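Local coordinates for surface presentation of antigens protein spaK (Salmonella typhimurium, PDB 2FM8) that acts as a class 1B type III secretion chaperone, storing effectors such as SipA, SopA, SopE and SopE2 in the bacterial cytoplasm in a secretion-competent state, at residues 11-16 / 114-119; 38-43 / 125-130; 51-56 / 99-104. All coordinates share one frame; numbering follows the deposited sequence.

Contact 1. Residues 11-16 / 114-119; sequences RSALEV and KFSTAL
Ala-13 and Ser-116 mark the point where two helices meet, their CA atoms only 4.3 Å apart. The segments 11-16 and 114-119 cross steeply, with a signed angle of -76°, and their axes come within 8.1 Å of each other. Small residues at the crossing, Ala-13 and Ser-116, are consistent with this approach. The methyl of Ala-13 points at the other helix and comes to rest against its backbone, CB of Ala-13 lying 3.5 Å from N of Ser-116. On one flank of this methyl, CD2 of Phe-115 touches it at 4.0 Å, with the ring turned obliquely to it. CD1 of Leu-119, one helical turn beyond Phe-115, reaches the same methyl at 3.9 Å.

The two helices open and close the polypeptide: 6-17 is the N-terminal one, and 112-132 is the long C-terminal one that lies along the five-stranded antiparallel sheet, as in the alpha/beta fold of type III secretion chaperones. Phe-115 and Leu-119 serve both layers, since each also packs on Ile-45 and Ile-54 of the sheet.

Polar contact is confined to the hydroxyl of Ser-116. With OG trans to the backbone N (chi1 -169°), it is directed at the N-terminal helix and lies 3.2 Å from the carbonyl O of Ala-13. Ser-17 OG is its stronger partner and also bonds to that carbonyl, so a small polar cluster forms at the crossing. Beside it, CG1 of Val-16 lies 3.8 Å from OG of Ser-116, an apolar neighbour at the exposed margin. Leu-14 starts out pointing away from helix 112-132, but its CD2 turns back to within 4.3 Å of CD1 of Leu-119; each leucine also packs on an apolar side chain of the chain of another protein.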
loop_
_atom_site.group_PDB
_atom_site.type_symbol
_atom_site.label_atom_id
_atom_site.label_comp_id
_atom_site.label_asym_id
_atom_site.label_seq_id
_atom_site.Cartn_x
_atom_site.Cartn_y
_atom_site.Cartn_z
ATOM N N ARG A 11 -0.589 3.775 35.974
ATOM C CA ARG A 11 -0.612 4.759 37.058
ATOM C C ARG A 11 0.842 5.087 37.482
ATOM O O ARG A 11 1.244 6.249 37.632
ATOM C CB ARG A 11 -1.486 4.218 38.210
ATOM C CG ARG A 11 -1.562 5.107 39.398
ATOM C CD ARG A 11 -2.607 4.640 40.495
ATOM N NE ARG A 11 -3.956 5.176 40.209
ATOM C CZ ARG A 11 -4.979 4.491 39.674
ATOM N NH1 ARG A 11 -4.877 3.188 39.383
ATOM N NH2 ARG A 11 -6.135 5.122 39.445
ATOM N N SER A 12 1.647 4.051 37.606
ATOM C CA SER A 12 3.020 4.204 38.006
ATOM C C SER A 12 3.871 4.931 36.968
ATOM O O SER A 12 4.670 5.801 37.327
ATOM C CB SER A 12 3.611 2.837 38.274
ATOM O OG SER A 12 4.870 3.002 38.864
ATOM N N ALA A 13 3.707 4.580 35.693
ATOM C CA ALA A 13 4.417 5.266 34.610
ATOM C C ALA A 13 4.100 6.751 34.533
ATOM O O ALA A 13 4.985 7.571 34.250
ATOM C CB ALA A 13 4.116 4.608 33.262
ATOM N N LEU A 14 2.835 7.085 34.745
ATOM C CA LEU A 14 2.392 8.466 34.665
ATOM C C LEU A 14 2.921 9.251 35.839
ATOM O O LEU A 14 3.239 10.429 35.691
ATOM C CB LEU A 14 0.869 8.556 34.589
ATOM C CG LEU A 14 0.246 7.981 33.312
ATOM C CD1 LEU A 14 -1.271 8.012 33.470
ATOM C CD2 LEU A 14 0.680 8.722 32.046
ATOM N N GLU A 15 3.066 8.586 36.988
ATOM C CA GLU A 15 3.693 9.194 38.148
ATOM C C GLU A 15 5.158 9.476 37.880
ATOM O O GLU A 15 5.603 10.592 38.116
ATOM C CB GLU A 15 3.561 8.296 39.388
ATOM C CG GLU A 15 4.005 8.989 40.687
ATOM C CD GLU A 15 3.748 8.123 41.923
ATOM O OE1 GLU A 15 3.743 6.864 41.788
ATOM O OE2 GLU A 15 3.543 8.696 43.019
ATOM N N VAL A 16 5.895 8.477 37.377
ATOM C CA VAL A 16 7.298 8.687 36.949
ATOM C C VAL A 16 7.410 9.903 35.976
ATOM O O VAL A 16 8.338 10.697 36.054
ATOM C CB VAL A 16 7.887 7.423 36.232
ATOM C CG1 VAL A 16 9.263 7.721 35.563
ATOM C CG2 VAL A 16 8.008 6.250 37.200
ATOM N N LYS A 114 10.272 1.710 33.343
ATOM C CA LYS A 114 10.375 1.065 32.047
ATOM C C LYS A 114 9.107 1.325 31.183
ATOM O O LYS A 114 9.220 1.663 29.996
ATOM C CB LYS A 114 10.653 -0.440 32.198
ATOM C CG LYS A 114 12.168 -0.840 32.375
ATOM C CD LYS A 114 12.944 -0.793 31.056
ATOM C CE LYS A 114 14.475 -1.144 31.187
ATOM N NZ LYS A 114 15.170 -1.366 29.828
ATOM N N PHE A 115 7.917 1.197 31.774
ATOM C CA PHE A 115 6.717 1.436 30.996
ATOM C C PHE A 115 6.581 2.915 30.605
ATOM O O PHE A 115 6.075 3.217 29.539
ATOM C CB PHE A 115 5.458 0.913 31.691
ATOM C CG PHE A 115 4.273 0.800 30.769
ATOM C CD1 PHE A 115 4.341 0.021 29.621
ATOM C CD2 PHE A 115 3.095 1.515 31.027
ATOM C CE1 PHE A 115 3.265 -0.079 28.756
ATOM C CE2 PHE A 115 2.004 1.424 30.177
ATOM C CZ PHE A 115 2.086 0.640 29.028
ATOM N N SER A 116 7.035 3.811 31.481
ATOM C CA SER A 116 7.089 5.243 31.204
ATOM C C SER A 116 7.946 5.539 29.991
ATOM O O SER A 116 7.592 6.373 29.196
ATOM C CB SER A 116 7.610 6.020 32.420
ATOM O OG SER A 116 7.435 7.425 32.274
ATOM N N THR A 117 9.062 4.835 29.844
ATOM C CA THR A 117 9.906 4.976 28.657
ATOM C C THR A 117 9.128 4.632 27.387
ATOM O O THR A 117 9.214 5.348 26.378
ATOM C CB THR A 117 11.166 4.096 28.772
ATOM O OG1 THR A 117 11.995 4.611 29.837
ATOM C CG2 THR A 117 11.958 4.050 27.461
ATOM N N ALA A 118 8.368 3.538 27.445
ATOM C CA ALA A 118 7.533 3.144 26.327
ATOM C C ALA A 118 6.434 4.172 26.039
ATOM O O ALA A 118 6.193 4.488 24.885
ATOM C CB ALA A 118 6.898 1.763 26.586
ATOM N N LEU A 119 5.740 4.654 27.073
ATOM C CA LEU A 119 4.648 5.603 26.847
ATOM C C LEU A 119 5.114 6.957 26.311
ATOM O O LEU A 119 4.460 7.548 25.451
ATOM C CB LEU A 119 3.830 5.864 28.126
ATOM C CG LEU A 119 2.837 4.815 28.611
ATOM C CD1 LEU A 119 2.197 5.275 29.970
ATOM C CD2 LEU A 119 1.781 4.557 27.601
#

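Contact 2. Residues 38-43 / 125-130; sequences FALPSI and YLEVFS
Leu-126 projects from segment 125-130 of helix 112-132 into the bend of segment 38-43, and the buried part of this contact forms around its two methyls. CD1 of Leu-126 meets the ring of Pro-41, 4.1 Å from its CG. The other methyl, CD2, is held more closely: it lies 3.3 Å from the carbonyl O of Pro-41 and 3.9 Å from CG1 of Ile-43, whose side chain runs past that of Leu-126 in the opposite direction.

The other side is more open to solvent: Leu-40, Glu-127 and Ser-130 are partly exposed. Here Leu-40 reaches across the helix surface, its CD1 3.7 Å from the CG methylene of Glu-127 and its CD2 3.6 Å from OG of Ser-130. Glu-127 therefore contributes its aliphatic stem, while its carboxylate makes a long, weak ion pair with Arg-131. The Ser-130 hydroxyl is folded back on its own helix by a chi1 of 74°, where OG bonds to O of Leu-126 at 2.9 Å. That carbonyl also accepts the backbone N-H of Ser-130, the two donors approaching from opposite faces of its plane.

Residues 38-42 form the loop between antiparallel strands 32-37 and 43-48, which here packs against the C-terminal helix; Ile-43 begins the second strand, and Phe-38 makes backbone hydrogen bonds to the chain of another protein. Leu-37 of the first strand touches both Ile-43 and Leu-126.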
loop_
_atom_site.group_PDB
_atom_site.type_symbol
_atom_site.label_atom_id
_atom_site.label_comp_id
_atom_site.label_asym_id
_atom_site.label_seq_id
_atom_site.Cartn_x
_atom_site.Cartn_y
_atom_site.Cartn_z
ATOM N N PHE A 38 -3.716 17.180 24.749
ATOM C CA PHE A 38 -3.949 18.568 24.417
ATOM C C PHE A 38 -4.205 18.838 22.909
ATOM O O PHE A 38 -5.231 19.426 22.545
ATOM C CB PHE A 38 -2.770 19.391 24.975
ATOM C CG PHE A 38 -2.857 20.859 24.700
ATOM C CD1 PHE A 38 -3.615 21.679 25.514
ATOM C CD2 PHE A 38 -2.168 21.420 23.646
ATOM C CE1 PHE A 38 -3.693 23.040 25.290
ATOM C CE2 PHE A 38 -2.256 22.786 23.384
ATOM C CZ PHE A 38 -3.007 23.594 24.215
ATOM N N ALA A 39 -3.327 18.383 22.029
ATOM C CA ALA A 39 -3.533 18.666 20.583
ATOM C C ALA A 39 -3.261 17.471 19.714
ATOM O O ALA A 39 -3.041 17.647 18.543
ATOM C CB ALA A 39 -2.618 19.832 20.123
ATOM N N LEU A 40 -3.284 16.274 20.297
ATOM C CA LEU A 40 -2.925 15.048 19.631
ATOM C C LEU A 40 -4.019 13.996 19.793
ATOM O O LEU A 40 -4.828 14.047 20.733
ATOM C CB LEU A 40 -1.636 14.486 20.219
ATOM C CG LEU A 40 -0.377 15.303 19.964
ATOM C CD1 LEU A 40 0.784 14.736 20.775
ATOM C CD2 LEU A 40 -0.038 15.310 18.475
ATOM N N PRO A 41 -4.022 13.013 18.897
ATOM C CA PRO A 41 -4.934 11.904 19.089
ATOM C C PRO A 41 -4.709 11.241 20.455
ATOM O O PRO A 41 -3.582 11.209 20.950
ATOM C CB PRO A 41 -4.557 10.944 17.957
ATOM C CG PRO A 41 -3.891 11.812 16.929
ATOM C CD PRO A 41 -3.171 12.833 17.710
ATOM N N SER A 42 -5.779 10.734 21.042
ATOM C CA SER A 42 -5.689 9.966 22.261
ATOM C C SER A 42 -4.861 8.661 22.124
ATOM O O SER A 42 -4.868 7.990 21.099
ATOM C CB SER A 42 -7.090 9.685 22.806
ATOM O OG SER A 42 -7.791 10.914 22.986
ATOM N N ILE A 43 -4.121 8.350 23.191
ATOM C CA ILE A 43 -3.363 7.115 23.299
ATOM C C ILE A 43 -4.190 6.055 24.059
ATOM O O ILE A 43 -4.702 6.312 25.168
ATOM C CB ILE A 43 -2.038 7.381 23.992
ATOM C CG1 ILE A 43 -1.233 8.393 23.169
ATOM C CG2 ILE A 43 -1.276 6.056 24.266
ATOM C CD1 ILE A 43 0.092 8.842 23.804
ATOM N N TYR A 125 6.608 9.509 18.987
ATOM C CA TYR A 125 6.264 9.024 17.641
ATOM C C TYR A 125 4.886 9.436 17.214
ATOM O O TYR A 125 4.658 9.707 16.043
ATOM C CB TYR A 125 6.381 7.514 17.527
ATOM C CG TYR A 125 7.780 7.004 17.623
ATOM C CD1 TYR A 125 8.699 7.167 16.585
ATOM C CD2 TYR A 125 8.172 6.305 18.746
ATOM C CE1 TYR A 125 10.007 6.616 16.708
ATOM C CE2 TYR A 125 9.435 5.793 18.878
ATOM C CZ TYR A 125 10.339 5.955 17.891
ATOM O OH TYR A 125 11.580 5.385 18.142
ATOM N N LEU A 126 3.948 9.471 18.136
ATOM C CA LEU A 126 2.626 9.982 17.805
ATOM C C LEU A 126 2.688 11.410 17.240
ATOM O O LEU A 126 2.024 11.704 16.273
ATOM C CB LEU A 126 1.675 9.910 19.007
ATOM C CG LEU A 126 0.287 10.523 18.746
ATOM C CD1 LEU A 126 -0.478 9.740 17.670
ATOM C CD2 LEU A 126 -0.539 10.560 19.993
ATOM N N GLU A 127 3.469 12.294 17.864
ATOM C CA GLU A 127 3.668 13.636 17.342
ATOM C C GLU A 127 4.187 13.614 15.922
ATOM O O GLU A 127 3.669 14.293 15.049
ATOM C CB GLU A 127 4.662 14.445 18.199
ATOM C CG GLU A 127 3.998 15.389 19.085
ATOM C CD GLU A 127 4.948 16.222 19.959
ATOM O OE1 GLU A 127 4.769 17.454 19.955
ATOM O OE2 GLU A 127 5.830 15.651 20.629
ATOM N N VAL A 128 5.226 12.829 15.714
ATOM C CA VAL A 128 5.881 12.764 14.420
ATOM C C VAL A 128 4.992 12.164 13.336
ATOM O O VAL A 128 4.868 12.719 12.236
ATOM C CB VAL A 128 7.256 12.044 14.611
ATOM C CG1 VAL A 128 7.755 11.466 13.396
ATOM C CG2 VAL A 128 8.264 13.054 15.213
ATOM N N PHE A 129 4.383 11.018 13.614
ATOM C CA PHE A 129 3.508 10.390 12.611
ATOM C C PHE A 129 2.288 11.274 12.321
ATOM O O PHE A 129 1.935 11.465 11.183
ATOM C CB PHE A 129 3.036 9.005 13.067
ATOM C CG PHE A 129 4.017 7.894 12.790
ATOM C CD1 PHE A 129 3.894 7.122 11.670
ATOM C CD2 PHE A 129 5.025 7.603 13.692
ATOM C CE1 PHE A 129 4.803 6.084 11.396
ATOM C CE2 PHE A 129 5.932 6.580 13.452
ATOM C CZ PHE A 129 5.831 5.827 12.299
ATOM N N SER A 130 1.651 11.826 13.352
ATOM C CA SER A 130 0.463 12.654 13.109
ATOM C C SER A 130 0.801 13.906 12.264
ATOM O O SER A 130 0.058 14.268 11.348
ATOM C CB SER A 130 -0.269 12.983 14.435
ATOM O OG SER A 130 0.431 13.934 15.192
#

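Contact 3. Residues 51-56 / 99-104; sequences DVWIWA and TLKALV
Trp-53 and Leu-103 face each other as a non-hydrogen-bonded antiparallel pair, and the leucine lies over one face of the indole. CB of Leu-103 makes a CH-pi contact 3.9 Å from the centroid of the six-membered ring, only 13° off its normal. Nearer the rim, CD1 of Leu-103 sits 3.7 Å from CE2 of Trp-53, and the same methyl reaches CB of Asp-51. The indole leans toward strand 99-103, which brings its CZ3 within 3.9 Å of CB of Lys-101. Further along, the lysine chain bends at chi3 (-72°), keeping its CD and CE beside the ring.

Trp-55 is turned differently. A chi1 of 83° places CG between the backbone N and the carbonyl carbon, and the large ring leads away from the partner strand; CD1 still touches CG2 of Thr-99 at 3.5 Å.

The reverse face carries Ile-54, Ala-56, Leu-100 and Ala-102. CD1 of Ile-54 crosses to CG2 of Val-104 at 3.6 Å. Five backbone hydrogen bonds hold the register, the shortest from Ala-102 N to Ile-54 O at 2.7 Å. Past the last of them, a water bridges Val-52 N and Val-104 O.

These are two inner strands of the antiparallel sheet, bordered by 43-48 and 90-94. Helix 112-132 packs on Ile-54, Ala-56 and Leu-100, whereas on the tryptophan face Trp-53 and Leu-103 meet Gly-86 of the second subunit, and Trp-53, Trp-55 and Lys-101 meet apolar side chains of another protein's chain, consistent with the chaperone's role in holding effectors.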
loop_
_atom_site.group_PDB
_atom_site.type_symbol
_atom_site.label_atom_id
_atom_site.label_comp_id
_atom_site.label_asym_id
_atom_site.label_seq_id
_atom_site.Cartn_x
_atom_site.Cartn_y
_atom_site.Cartn_z
ATOM N N ASP A 51 -0.742 -9.870 25.463
ATOM C CA ASP A 51 0.049 -8.880 24.741
ATOM C C ASP A 51 -0.407 -7.505 25.221
ATOM O O ASP A 51 -1.597 -7.242 25.283
ATOM C CB ASP A 51 -0.207 -8.952 23.239
ATOM C CG ASP A 51 0.249 -10.262 22.604
ATOM O OD1 ASP A 51 1.355 -10.726 22.908
ATOM O OD2 ASP A 51 -0.494 -10.800 21.762
ATOM N N VAL A 52 0.538 -6.637 25.550
ATOM C CA VAL A 52 0.220 -5.246 25.816
ATOM C C VAL A 52 0.414 -4.384 24.560
ATOM O O VAL A 52 1.498 -4.336 23.988
ATOM C CB VAL A 52 1.032 -4.696 26.972
ATOM C CG1 VAL A 52 0.714 -3.226 27.183
ATOM C CG2 VAL A 52 0.699 -5.488 28.242
ATOM N N TRP A 53 -0.657 -3.718 24.147
ATOM C CA TRP A 53 -0.632 -2.821 23.017
ATOM C C TRP A 53 -0.832 -1.350 23.409
ATOM O O TRP A 53 -1.703 -1.010 24.218
ATOM C CB TRP A 53 -1.755 -3.193 22.052
ATOM C CG TRP A 53 -1.583 -4.475 21.310
ATOM C CD1 TRP A 53 -2.005 -5.691 21.706
ATOM C CD2 TRP A 53 -0.994 -4.654 20.011
ATOM N NE1 TRP A 53 -1.715 -6.622 20.768
ATOM C CE2 TRP A 53 -1.094 -6.016 19.705
ATOM C CE3 TRP A 53 -0.401 -3.793 19.081
ATOM C CZ2 TRP A 53 -0.611 -6.556 18.504
ATOM C CZ3 TRP A 53 0.090 -4.328 17.884
ATOM C CH2 TRP A 53 -0.023 -5.688 17.605
ATOM N N ILE A 54 -0.038 -0.477 22.795
ATOM C CA ILE A 54 -0.268 0.972 22.861
ATOM C C ILE A 54 -0.607 1.390 21.442
ATOM O O ILE A 54 0.098 0.995 20.499
ATOM C CB ILE A 54 0.994 1.725 23.344
ATOM C CG1 ILE A 54 1.418 1.261 24.735
ATOM C CG2 ILE A 54 0.784 3.258 23.366
ATOM C CD1 ILE A 54 2.869 1.695 25.069
ATOM N N TRP A 55 -1.677 2.151 21.259
ATOM C CA TRP A 55 -2.011 2.588 19.910
ATOM C C TRP A 55 -2.768 3.902 19.890
ATOM O O TRP A 55 -3.202 4.394 20.922
ATOM C CB TRP A 55 -2.773 1.508 19.159
ATOM C CG TRP A 55 -4.244 1.440 19.409
ATOM C CD1 TRP A 55 -5.255 2.024 18.651
ATOM C CD2 TRP A 55 -4.891 0.735 20.450
ATOM N NE1 TRP A 55 -6.477 1.709 19.174
ATOM C CE2 TRP A 55 -6.289 0.929 20.286
ATOM C CE3 TRP A 55 -4.436 -0.045 21.502
ATOM C CZ2 TRP A 55 -7.218 0.370 21.132
ATOM C CZ3 TRP A 55 -5.354 -0.595 22.346
ATOM C CH2 TRP A 55 -6.736 -0.396 22.162
ATOM N N ALA A 56 -2.870 4.464 18.702
ATOM C CA ALA A 56 -3.603 5.698 18.457
ATOM C C ALA A 56 -4.109 5.703 17.026
ATOM O O ALA A 56 -3.376 5.343 16.109
ATOM C CB ALA A 56 -2.713 6.906 18.694
ATOM N N THR A 99 -3.894 3.728 11.958
ATOM C CA THR A 99 -3.573 3.488 13.359
ATOM C C THR A 99 -2.081 3.211 13.550
ATOM O O THR A 99 -1.460 2.460 12.792
ATOM C CB THR A 99 -4.464 2.345 13.879
ATOM O OG1 THR A 99 -5.837 2.791 13.829
ATOM C CG2 THR A 99 -4.174 2.037 15.310
ATOM N N LEU A 100 -1.479 3.868 14.538
ATOM C CA LEU A 100 -0.105 3.606 14.923
ATOM C C LEU A 100 -0.149 2.694 16.141
ATOM O O LEU A 100 -0.858 2.986 17.099
ATOM C CB LEU A 100 0.618 4.908 15.289
ATOM C CG LEU A 100 2.095 4.769 15.696
ATOM C CD1 LEU A 100 2.913 4.295 14.462
ATOM C CD2 LEU A 100 2.642 6.091 16.260
ATOM N N LYS A 101 0.628 1.619 16.123
ATOM C CA LYS A 101 0.492 0.576 17.156
ATOM C C LYS A 101 1.870 0.103 17.593
ATOM O O LYS A 101 2.754 -0.110 16.752
ATOM C CB LYS A 101 -0.231 -0.676 16.621
ATOM C CG LYS A 101 -1.506 -0.458 15.879
ATOM C CD LYS A 101 -2.229 -1.808 15.594
ATOM C CE LYS A 101 -1.572 -2.690 14.548
ATOM N NZ LYS A 101 -2.361 -4.024 14.253
ATOM N N ALA A 102 2.018 -0.110 18.889
ATOM C CA ALA A 102 3.200 -0.720 19.467
ATOM C C ALA A 102 2.786 -1.975 20.237
ATOM O O ALA A 102 1.967 -1.897 21.172
ATOM C CB ALA A 102 3.870 0.257 20.400
ATOM N N LEU A 103 3.293 -3.123 19.812
ATOM C CA LEU A 103 3.205 -4.330 20.594
ATOM C C LEU A 103 4.380 -4.246 21.529
ATOM O O LEU A 103 5.503 -4.456 21.135
ATOM C CB LEU A 103 3.305 -5.579 19.699
ATOM C CG LEU A 103 3.342 -6.937 20.409
ATOM C CD1 LEU A 103 2.104 -7.116 21.232
ATOM C CD2 LEU A 103 3.479 -8.060 19.411
ATOM N N VAL A 104 4.117 -3.920 22.781
ATOM C CA VAL A 104 5.182 -3.604 23.721
ATOM C C VAL A 104 6.013 -4.837 24.114
ATOM O O VAL A 104 5.464 -5.870 24.503
ATOM C CB VAL A 104 4.635 -2.995 25.000
ATOM C CG1 VAL A 104 5.775 -2.570 25.908
ATOM C CG2 VAL A 104 3.721 -1.796 24.692
HETATM O O HOH W 1 3.349 -7.166 25.283
#

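How the contacts relate
From the N terminus, helix 6-17 opens the longest loop and the 38-43 loop opens that of contact 2. Contact 3 closes first, when strand 97-103 pairs with strand 51-57; contact 1 closes next on helix 112-132, and contact 2 last, further along that helix. Contacts 1 and 2 therefore cross, their centres about 17 Å apart, and contact 3 is nested inside both. It also touches both: Ile-54 CD1 meets Leu-119 CD2 of contact 1 at 4.0 Å, and Ala-56 CB meets Leu-126 CD1 of contact 2 at 3.8 Å. Helix 112-132 thus joins the N-terminal helix, the 38-43 loop and the central strands.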